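Long-range contacts in 2-dehydro-3-deoxy-D-arabinonate dehydratase (PDB 2Q1A), which catalyses the magnesium-dependent dehydration of 2-dehydro-3-deoxy-D-arabinonate to 2,5-dioxopentanoate in a pentose oxidation pathway: residues E145-L150 and G158-D163; E138-E143 and V165-L170; S79-E84 and E105-A110. All coordinates share one frame; numbering follows the deposited sequence.

Overall arrangement
Along the chain the contact of 79-84 with 105-110 (interaction 3) closes first; interactions 1 and 2 then follow on a single beta hairpin, strands 140-150 and 156-167. Interaction 1 occupies the part of the hairpin nearer its turn, and interaction 2 joins its open end, where strand 156-167 runs into helix 168-173. The centres of the three contacts lie about 19 to 20 Å from one another. Interactions 1 and 2 meet through Asp163 and Glu143, and both supply ligands to the magnesium ion, whereas interaction 3 reaches the bound 2-ketobutyric acid through Ile81. The hairpin and the loop after strand 76-80 thus converge on one active site of this FAH-family fold.

Interaction 1. Residues E145-L150 and G158-D163; sequences ELAVVL and GYTIMD. With MG (magnesium ion), chain B.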
loop_
_atom_site.group_PDB
_atom_site.type_symbol
_atom_site.label_atom_id
_atom_site.label_comp_id
_atom_site.label_asym_id
_atom_site.label_seq_id
_atom_site.Cartn_x
_atom_site.Cartn_y
_atom_site.Cartn_z
ATOM N N GLU A 145 -37.143 -1.639 -4.508
ATOM C CA GLU A 145 -36.851 -3.054 -4.296
ATOM C C GLU A 145 -36.165 -3.315 -2.961
ATOM O O GLU A 145 -35.380 -2.494 -2.484
ATOM C CB GLU A 145 -35.980 -3.586 -5.438
ATOM C CG GLU A 145 -36.550 -3.346 -6.834
ATOM C CD GLU A 145 -35.828 -4.107 -7.934
ATOM O OE1 GLU A 145 -36.110 -3.828 -9.122
ATOM O OE2 GLU A 145 -34.991 -4.992 -7.627
ATOM N N LEU A 146 -36.479 -4.454 -2.356
ATOM C CA LEU A 146 -35.706 -4.963 -1.234
ATOM C C LEU A 146 -34.452 -5.649 -1.785
ATOM O O LEU A 146 -34.520 -6.415 -2.759
ATOM C CB LEU A 146 -36.534 -5.949 -0.405
ATOM C CG LEU A 146 -35.838 -6.683 0.747
ATOM C CD1 LEU A 146 -35.546 -5.737 1.903
ATOM C CD2 LEU A 146 -36.677 -7.869 1.217
ATOM N N ALA A 147 -33.313 -5.361 -1.166
ATOM C CA ALA A 147 -32.043 -5.903 -1.615
ATOM C C ALA A 147 -31.270 -6.546 -0.472
ATOM O O ALA A 147 -31.281 -6.049 0.658
ATOM C CB ALA A 147 -31.218 -4.825 -2.277
ATOM N N VAL A 148 -30.610 -7.661 -0.771
ATOM C CA VAL A 148 -29.781 -8.341 0.223
ATOM C C VAL A 148 -28.295 -8.084 -0.014
ATOM O O VAL A 148 -27.848 -7.973 -1.160
ATOM C CB VAL A 148 -30.051 -9.872 0.272
ATOM C CG1 VAL A 148 -31.379 -10.168 0.962
ATOM C CG2 VAL A 148 -30.007 -10.498 -1.132
ATOM N N VAL A 149 -27.542 -7.972 1.079
ATOM C CA VAL A 149 -26.082 -8.004 1.017
ATOM C C VAL A 149 -25.642 -9.445 1.285
ATOM O O VAL A 149 -26.110 -10.076 2.242
ATOM C CB VAL A 149 -25.425 -7.025 2.020
ATOM C CG1 VAL A 149 -23.918 -7.008 1.844
ATOM C CG2 VAL A 149 -25.969 -5.617 1.833
ATOM N N LEU A 150 -24.757 -9.960 0.431
ATOM C CA LEU A 150 -24.319 -11.365 0.500
ATOM C C LEU A 150 -22.814 -11.532 0.731
ATOM O O LEU A 150 -22.027 -10.653 0.374
ATOM C CB LEU A 150 -24.713 -12.098 -0.790
ATOM C CG LEU A 150 -26.160 -11.945 -1.262
ATOM C CD1 LEU A 150 -26.324 -12.369 -2.713
ATOM C CD2 LEU A 150 -27.112 -12.718 -0.358
ATOM N N GLY A 158 -27.244 -8.954 5.326
ATOM C CA GLY A 158 -28.130 -7.857 5.684
ATOM C C GLY A 158 -29.111 -7.463 4.603
ATOM O O GLY A 158 -29.119 -8.044 3.513
ATOM N N TYR A 159 -29.935 -6.465 4.913
ATOM C CA TYR A 159 -30.967 -5.963 4.001
ATOM C C TYR A 159 -30.839 -4.461 3.835
ATOM O O TYR A 159 -30.343 -3.773 4.729
ATOM C CB TYR A 159 -32.368 -6.264 4.539
ATOM C CG TYR A 159 -32.692 -7.730 4.727
ATOM C CD1 TYR A 159 -33.234 -8.482 3.685
ATOM C CD2 TYR A 159 -32.488 -8.357 5.959
ATOM C CE1 TYR A 159 -33.549 -9.825 3.859
ATOM C CE2 TYR A 159 -32.801 -9.703 6.144
ATOM C CZ TYR A 159 -33.326 -10.429 5.086
ATOM O OH TYR A 159 -33.636 -11.759 5.255
ATOM N N THR A 160 -31.310 -3.957 2.698
ATOM C CA THR A 160 -31.290 -2.530 2.404
ATOM C C THR A 160 -32.335 -2.180 1.325
ATOM O O THR A 160 -32.937 -3.074 0.717
ATOM C CB THR A 160 -29.859 -2.061 1.998
ATOM O OG1 THR A 160 -29.776 -0.630 2.047
ATOM C CG2 THR A 160 -29.485 -2.551 0.603
ATOM N N ILE A 161 -32.554 -0.883 1.111
ATOM C CA ILE A 161 -33.451 -0.398 0.068
ATOM C C ILE A 161 -32.639 -0.135 -1.194
ATOM O O ILE A 161 -31.614 0.552 -1.135
ATOM C CB ILE A 161 -34.118 0.944 0.488
ATOM C CG1 ILE A 161 -34.980 0.760 1.741
ATOM C CG2 ILE A 161 -34.902 1.559 -0.678
ATOM C CD1 ILE A 161 -35.083 2.004 2.585
ATOM N N MET A 162 -33.096 -0.655 -2.331
ATOM C CA MET A 162 -32.471 -0.314 -3.607
ATOM C C MET A 162 -33.464 0.261 -4.607
ATOM O O MET A 162 -34.636 -0.124 -4.647
ATOM C CB MET A 162 -31.727 -1.512 -4.231
ATOM C CG MET A 162 -30.873 -1.149 -5.459
ATOM S SD MET A 162 -29.603 -2.353 -5.920
ATOM C CE MET A 162 -28.291 -1.938 -4.776
ATOM N N ASP A 163 -32.954 1.178 -5.416
ATOM C CA ASP A 163 -33.667 1.724 -6.540
ATOM C C ASP A 163 -33.036 1.205 -7.843
ATOM O O ASP A 163 -31.980 1.679 -8.267
ATOM C CB ASP A 163 -33.613 3.249 -6.461
ATOM C CG ASP A 163 -34.478 3.929 -7.497
ATOM O OD1 ASP A 163 -34.966 3.250 -8.425
ATOM O OD2 ASP A 163 -34.662 5.162 -7.383
HETATM MG MG MG B . -35.877 -4.198 -11.124
HETATM O O HOH W 1 -34.840 -5.891 -10.168
#
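Glu145 opens the pairing with two backbone bonds to Met162: its N donates to Met162 O, and its O receives Met162 N at 2.9 Å in a nearly straight bond (174° at the hydrogen). Its side chain leaves the strand with CG anti to the carbonyl carbon (chi1 -54°) and runs on extended, which brings OE1 to the magnesium ion at 2.0 Å. The other oxygen, OE2, accepts hydrogen bonds from Thr253 and Gly255 and a weak one from a metal-bound water, so both carboxylate oxygens are engaged and the plane is probably kept from turning. Leu146, a non-hydrogen-bonded partner of Ile161, reaches diagonally instead, its CD1 lying 4.0 Å from Tyr159 CD1. Ala147 exchanges backbone bonds with Thr160, and its CB sits 3.9 Å from Met162 CB on the face that also carries Glu145. Val148 and Tyr159 are non-hydrogen-bonded partners whose side chains run alongside each other; Val148 CG1, anti to the carbonyl carbon (chi1 -75°), meets Tyr159 CE1 at 3.6 Å. The Tyr159 ring therefore meets methyls from two residues of its own sheet face, Leu146 at CD1 and Val148 at CD1 and CE1. Val149 N bonds to Gly158 O at 2.9 Å from well above the carbonyl plane, and the return bond from Gly158 N is weak, near the hairpin turn. This antiparallel hairpin carries a metal ligand of the FAH-family active site, with Glu143 and Asp164 adding theirs to the same ion. Strand 250-253 pairs with 145-150 along its other edge, strand 188-196 borders 158-163, and Ile161 packs against Ile274 and Ile276 of strand 271-276.

Interaction 2. Residues E138-E143 and V165-L170; sequences EWTLPE and VSARDL. With MG (magnesium ion), chain B; 2KT (2-ketobutyric acid), chain C.
Backbone bonds join Leu141 and Ser166 in both directions: Leu141 N donates to Ser166 O at 3.0 Å, and Ser166 N answers to Leu141 O. Further out, the start of helix 168-173 takes over, as Asp169 N donates in the carbonyl plane to a lone pair of Trp139 O. The Asp169 carboxylate then turns back to the first segment, where OD2 receives Glu138 N at 3.0 Å along a straight line (177°) but from above the carboxylate plane; its OD1 is bonded to Ser137.

Apolar contact centres on Trp139. Arg168 CB sits over one face of the indole, 3.7 Å from the centroid of the six-membered ring, in a CH-pi contact. With CG anti to the backbone N (chi1 -180°), Trp139 lies alongside Arg168, its ring and the guanidinium 39° apart in plane. Leu141 CB approaches Arg168 CG, and Thr140 CG2 crosses Val165 CG1 at 3.8 Å. This is the open end of the hairpin formed by strands 140-150 and 156-167, where the second strand passes into a helix beside the active site of the FAH-family fold.

Charged and metal contacts gather at Glu143. Its OE2 binds the magnesium ion at 2.1 Å, and the ion is chelated by O and O3 of 2-ketobutyric acid. OE1 forms a salt bridge with Arg89 and accepts from a water that in turn accepts from Arg168 NH1 at the guanidinium edge. Ser166 OG, 3.2 Å from Glu143 OE1, is hydrogen-bonded to Asp164 O and to the substrate-binding Lys182.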
loop_
_atom_site.group_PDB
_atom_site.type_symbol
_atom_site.label_atom_id
_atom_site.label_comp_id
_atom_site.label_asym_id
_atom_site.label_seq_id
_atom_site.Cartn_x
_atom_site.Cartn_y
_atom_site.Cartn_z
ATOM N N GLU A 138 -36.704 8.644 -22.921
ATOM C CA GLU A 138 -37.915 9.459 -22.840
ATOM C C GLU A 138 -38.852 8.925 -21.758
ATOM O O GLU A 138 -39.895 9.526 -21.484
ATOM C CB GLU A 138 -38.643 9.506 -24.200
ATOM C CG GLU A 138 -37.900 10.257 -25.317
ATOM C CD GLU A 138 -38.600 10.164 -26.689
ATOM O OE1 GLU A 138 -39.412 9.227 -26.908
ATOM O OE2 GLU A 138 -38.337 11.033 -27.559
ATOM N N TRP A 139 -38.480 7.801 -21.144
ATOM C CA TRP A 139 -39.330 7.166 -20.131
ATOM C C TRP A 139 -38.535 6.298 -19.138
ATOM O O TRP A 139 -38.350 5.092 -19.347
ATOM C CB TRP A 139 -40.461 6.373 -20.809
ATOM C CG TRP A 139 -41.407 5.672 -19.870
ATOM C CD1 TRP A 139 -41.927 6.161 -18.702
ATOM C CD2 TRP A 139 -41.963 4.361 -20.039
ATOM N NE1 TRP A 139 -42.758 5.226 -18.124
ATOM C CE2 TRP A 139 -42.799 4.114 -18.923
ATOM C CE3 TRP A 139 -41.831 3.369 -21.023
ATOM C CZ2 TRP A 139 -43.507 2.918 -18.765
ATOM C CZ3 TRP A 139 -42.537 2.176 -20.867
ATOM C CH2 TRP A 139 -43.363 1.961 -19.741
ATOM N N THR A 140 -38.083 6.925 -18.055
ATOM C CA THR A 140 -37.296 6.252 -17.027
ATOM C C THR A 140 -38.072 6.208 -15.714
ATOM O O THR A 140 -38.606 7.229 -15.267
ATOM C CB THR A 140 -35.908 6.938 -16.837
ATOM O OG1 THR A 140 -35.129 6.807 -18.037
ATOM C CG2 THR A 140 -35.140 6.329 -15.671
ATOM N N LEU A 141 -38.132 5.024 -15.106
ATOM C CA LEU A 141 -38.875 4.812 -13.866
ATOM C C LEU A 141 -37.996 4.260 -12.748
ATOM O O LEU A 141 -37.115 3.440 -13.007
ATOM C CB LEU A 141 -40.050 3.850 -14.100
ATOM C CG LEU A 141 -41.257 4.308 -14.929
ATOM C CD1 LEU A 141 -42.294 3.186 -15.007
ATOM C CD2 LEU A 141 -41.884 5.594 -14.366
ATOM N N PRO A 142 -38.226 4.705 -11.502
ATOM C CA PRO A 142 -37.510 4.078 -10.398
ATOM C C PRO A 142 -38.185 2.768 -10.000
ATOM O O PRO A 142 -39.414 2.671 -10.042
ATOM C CB PRO A 142 -37.634 5.108 -9.273
ATOM C CG PRO A 142 -38.928 5.824 -9.558
ATOM C CD PRO A 142 -39.128 5.785 -11.047
ATOM N N GLU A 143 -37.396 1.764 -9.632
ATOM C CA GLU A 143 -37.961 0.502 -9.182
ATOM C C GLU A 143 -37.627 0.246 -7.707
ATOM O O GLU A 143 -36.492 -0.096 -7.367
ATOM C CB GLU A 143 -37.515 -0.650 -10.090
ATOM C CG GLU A 143 -38.025 -0.538 -11.541
ATOM C CD GLU A 143 -37.721 -1.773 -12.401
ATOM O OE1 GLU A 143 -38.075 -1.770 -13.605
ATOM O OE2 GLU A 143 -37.128 -2.745 -11.874
ATOM N N VAL A 165 -33.027 1.784 -11.065
ATOM C CA VAL A 165 -33.387 2.799 -12.056
ATOM C C VAL A 165 -33.365 2.199 -13.471
ATOM O O VAL A 165 -32.354 1.646 -13.897
ATOM C CB VAL A 165 -32.463 4.049 -11.940
ATOM C CG1 VAL A 165 -32.975 5.187 -12.794
ATOM C CG2 VAL A 165 -32.357 4.499 -10.489
ATOM N N SER A 166 -34.484 2.303 -14.187
ATOM C CA SER A 166 -34.624 1.647 -15.499
ATOM C C SER A 166 -35.138 2.567 -16.615
ATOM O O SER A 166 -36.214 3.159 -16.489
ATOM C CB SER A 166 -35.550 0.422 -15.389
ATOM O OG SER A 166 -35.277 -0.353 -14.230
ATOM N N ALA A 167 -34.371 2.674 -17.704
ATOM C CA ALA A 167 -34.847 3.311 -18.946
ATOM C C ALA A 167 -35.855 2.398 -19.650
ATOM O O ALA A 167 -35.529 1.712 -20.627
ATOM C CB ALA A 167 -33.680 3.647 -19.873
ATOM N N ARG A 168 -37.084 2.404 -19.136
ATOM C CA ARG A 168 -38.158 1.520 -19.591
ATOM C C ARG A 168 -38.482 1.609 -21.087
ATOM O O ARG A 168 -38.862 0.609 -21.704
ATOM C CB ARG A 168 -39.417 1.761 -18.754
ATOM C CG ARG A 168 -39.273 1.371 -17.275
ATOM C CD ARG A 168 -39.128 -0.136 -17.106
ATOM N NE ARG A 168 -40.153 -0.845 -17.866
ATOM C CZ ARG A 168 -41.355 -1.164 -17.392
ATOM N NH1 ARG A 168 -41.685 -0.860 -16.141
ATOM N NH2 ARG A 168 -42.227 -1.796 -18.167
ATOM N N ASP A 169 -38.329 2.790 -21.677
ATOM C CA ASP A 169 -38.610 2.938 -23.109
ATOM C C ASP A 169 -37.650 2.133 -23.972
ATOM O O ASP A 169 -38.071 1.540 -24.970
ATOM C CB ASP A 169 -38.651 4.411 -23.547
ATOM C CG ASP A 169 -37.346 5.143 -23.295
ATOM O OD1 ASP A 169 -36.776 4.988 -22.188
ATOM O OD2 ASP A 169 -36.902 5.887 -24.203
ATOM N N LEU A 170 -36.375 2.097 -23.575
ATOM C CA LEU A 170 -35.345 1.354 -24.312
ATOM C C LEU A 170 -35.561 -0.161 -24.236
ATOM O O LEU A 170 -35.431 -0.866 -25.235
ATOM C CB LEU A 170 -33.943 1.728 -23.824
ATOM C CG LEU A 170 -33.451 3.170 -24.001
ATOM C CD1 LEU A 170 -31.974 3.251 -23.649
ATOM C CD2 LEU A 170 -33.691 3.705 -25.419
HETATM MG MG MG B . -35.877 -4.198 -11.124
HETATM C C4 2KT C . -36.560 -6.342 -15.192
HETATM C C3 2KT C . -37.335 -6.719 -14.233
HETATM C C2 2KT C . -37.138 -6.112 -13.133
HETATM O O3 2KT C . -36.202 -5.321 -12.994
HETATM C C 2KT C . -37.956 -6.325 -12.094
HETATM O OXT 2KT C . -38.916 -7.123 -12.197
HETATM O O 2KT C . -37.747 -5.713 -11.017
HETATM O O HOH W 2 -40.596 0.085 -13.917
HETATM O O HOH W 1 -34.840 -5.891 -10.168
#

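Interaction 3. Residues S79-E84 and E105-A110; sequences SGISYE and EKVYDA. With 2KT (2-ketobutyric acid), chain C.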
loop_
_atom_site.group_PDB
_atom_site.type_symbol
_atom_site.label_atom_id
_atom_site.label_comp_id
_atom_site.label_asym_id
_atom_site.label_seq_id
_atom_site.Cartn_x
_atom_site.Cartn_y
_atom_site.Cartn_z
ATOM N N SER A 79 -32.758 -9.137 -9.934
ATOM C CA SER A 79 -33.659 -10.224 -10.251
ATOM C C SER A 79 -34.900 -9.615 -10.881
ATOM O O SER A 79 -35.288 -8.500 -10.540
ATOM C CB SER A 79 -34.026 -10.976 -8.985
ATOM O OG SER A 79 -34.279 -12.335 -9.273
ATOM N N GLY A 80 -35.518 -10.335 -11.808
ATOM C CA GLY A 80 -36.658 -9.794 -12.541
ATOM C C GLY A 80 -37.933 -10.602 -12.418
ATOM O O GLY A 80 -37.891 -11.827 -12.309
ATOM N N ILE A 81 -39.064 -9.895 -12.440
ATOM C CA ILE A 81 -40.407 -10.494 -12.489
ATOM C C ILE A 81 -40.659 -11.476 -11.331
ATOM O O ILE A 81 -40.921 -12.661 -11.546
ATOM C CB ILE A 81 -40.703 -11.145 -13.887
ATOM C CG1 ILE A 81 -40.145 -10.295 -15.044
ATOM C CG2 ILE A 81 -42.199 -11.416 -14.076
ATOM C CD1 ILE A 81 -40.716 -8.884 -15.154
ATOM N N SER A 82 -40.574 -10.968 -10.104
ATOM C CA SER A 82 -40.715 -11.796 -8.905
ATOM C C SER A 82 -42.031 -11.565 -8.148
ATOM O O SER A 82 -42.232 -12.102 -7.054
ATOM C CB SER A 82 -39.509 -11.591 -7.981
ATOM O OG SER A 82 -39.342 -10.227 -7.636
ATOM N N TYR A 83 -42.922 -10.774 -8.740
ATOM C CA TYR A 83 -44.242 -10.508 -8.166
ATOM C C TYR A 83 -45.352 -10.894 -9.141
ATOM O O TYR A 83 -45.134 -10.910 -10.356
ATOM C CB TYR A 83 -44.377 -9.033 -7.781
ATOM C CG TYR A 83 -43.606 -8.630 -6.544
ATOM C CD1 TYR A 83 -42.264 -8.259 -6.626
ATOM C CD2 TYR A 83 -44.223 -8.606 -5.290
ATOM C CE1 TYR A 83 -41.553 -7.880 -5.493
ATOM C CE2 TYR A 83 -43.522 -8.222 -4.149
ATOM C CZ TYR A 83 -42.187 -7.862 -4.259
ATOM O OH TYR A 83 -41.482 -7.484 -3.138
ATOM N N GLU A 84 -46.538 -11.192 -8.607
ATOM C CA GLU A 84 -47.678 -11.637 -9.420
ATOM C C GLU A 84 -48.015 -10.685 -10.566
ATOM O O GLU A 84 -48.188 -11.122 -11.707
ATOM C CB GLU A 84 -48.924 -11.879 -8.554
ATOM C CG GLU A 84 -48.780 -13.044 -7.577
ATOM C CD GLU A 84 -50.110 -13.629 -7.110
ATOM O OE1 GLU A 84 -51.151 -12.937 -7.199
ATOM O OE2 GLU A 84 -50.107 -14.793 -6.648
ATOM N N GLU A 105 -44.067 -12.954 -19.264
ATOM C CA GLU A 105 -45.101 -13.916 -18.904
ATOM C C GLU A 105 -44.475 -15.306 -18.736
ATOM O O GLU A 105 -44.725 -15.996 -17.741
ATOM C CB GLU A 105 -46.165 -13.933 -20.001
ATOM C CG GLU A 105 -47.584 -14.178 -19.548
ATOM C CD GLU A 105 -48.591 -13.771 -20.615
ATOM O OE1 GLU A 105 -48.972 -12.579 -20.657
ATOM O OE2 GLU A 105 -49.003 -14.640 -21.416
ATOM N N LYS A 106 -43.643 -15.685 -19.705
ATOM C CA LYS A 106 -42.942 -16.969 -19.702
ATOM C C LYS A 106 -41.988 -17.143 -18.504
ATOM O O LYS A 106 -42.007 -18.187 -17.844
ATOM C CB LYS A 106 -42.192 -17.153 -21.029
ATOM C CG LYS A 106 -41.724 -18.581 -21.326
ATOM C CD LYS A 106 -42.871 -19.496 -21.761
ATOM C CE LYS A 106 -42.356 -20.860 -22.215
ATOM N NZ LYS A 106 -43.476 -21.758 -22.600
ATOM N N VAL A 107 -41.179 -16.118 -18.221
ATOM C CA VAL A 107 -40.180 -16.181 -17.147
ATOM C C VAL A 107 -40.779 -16.171 -15.733
ATOM O O VAL A 107 -40.155 -16.664 -14.789
ATOM C CB VAL A 107 -39.079 -15.085 -17.305
ATOM C CG1 VAL A 107 -39.506 -13.758 -16.673
ATOM C CG2 VAL A 107 -37.764 -15.555 -16.706
ATOM N N TYR A 108 -41.981 -15.608 -15.595
ATOM C CA TYR A 108 -42.695 -15.591 -14.316
ATOM C C TYR A 108 -42.987 -17.001 -13.804
ATOM O O TYR A 108 -42.881 -17.261 -12.600
ATOM C CB TYR A 108 -44.002 -14.783 -14.411
ATOM C CG TYR A 108 -44.853 -14.853 -13.151
ATOM C CD1 TYR A 108 -45.991 -15.666 -13.094
ATOM C CD2 TYR A 108 -44.503 -14.129 -12.006
ATOM C CE1 TYR A 108 -46.769 -15.742 -11.937
ATOM C CE2 TYR A 108 -45.273 -14.201 -10.843
ATOM C CZ TYR A 108 -46.403 -15.009 -10.818
ATOM O OH TYR A 108 -47.161 -15.082 -9.676
ATOM N N ASP A 109 -43.355 -17.896 -14.722
ATOM C CA ASP A 109 -43.665 -19.293 -14.385
ATOM C C ASP A 109 -42.441 -20.215 -14.382
ATOM O O ASP A 109 -42.317 -21.082 -13.512
ATOM C CB ASP A 109 -44.717 -19.860 -15.346
ATOM C CG ASP A 109 -46.114 -19.333 -15.066
ATOM O OD1 ASP A 109 -46.540 -19.327 -13.886
ATOM O OD2 ASP A 109 -46.794 -18.934 -16.036
ATOM N N ALA A 110 -41.552 -20.016 -15.357
ATOM C CA ALA A 110 -40.411 -20.903 -15.617
ATOM C C ALA A 110 -39.573 -21.233 -14.385
ATOM O O ALA A 110 -39.399 -20.392 -13.501
ATOM C CB ALA A 110 -39.532 -20.306 -16.700
HETATM C C4 2KT C . -36.560 -6.342 -15.192
HETATM C C3 2KT C . -37.335 -6.719 -14.233
HETATM C C2 2KT C . -37.138 -6.112 -13.133
HETATM O O3 2KT C . -36.202 -5.321 -12.994
HETATM C C 2KT C . -37.956 -6.325 -12.094
HETATM O OXT 2KT C . -38.916 -7.123 -12.197
HETATM O O 2KT C . -37.747 -5.713 -11.017
#
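Ile81 and Tyr108 cross obliquely where the loop after strand 76-80 of the FAH-family fold packs against helix 103-109. Ile81 CG2 rests 3.8 Å from Tyr108 CB, while its other branch turns to Val107: CG1 meets Val107 CG1 at 3.9 Å, the two side chains crossing at about a right angle. Chi1 of 174° puts the Tyr108 ring opposite its backbone N and carries it out from the helix to the loop. The ring edge lies near Ile81 O, CE2 comes within 3.3 Å of Tyr83 O, and the hydroxyl reaches Glu84, whose CG is 3.3 Å from Tyr108 OH. The Glu84 carboxylate stands almost perpendicular to the ring, at 84°. Replacing Tyr108 by an alanine would probably leave the backbone of Tyr83 and Glu84 without its cover from the helix and give this loop more freedom to shift. Tyr177 of a second subunit packs against Val107, so the helix also borders a subunit interface. The loop itself lines the substrate site, with Ile81 CD1 lying 3.9 Å from OXT of 2-ketobutyric acid, and Ile81 N donating to that same OXT at 2.8 Å in a nearly straight bond (174°).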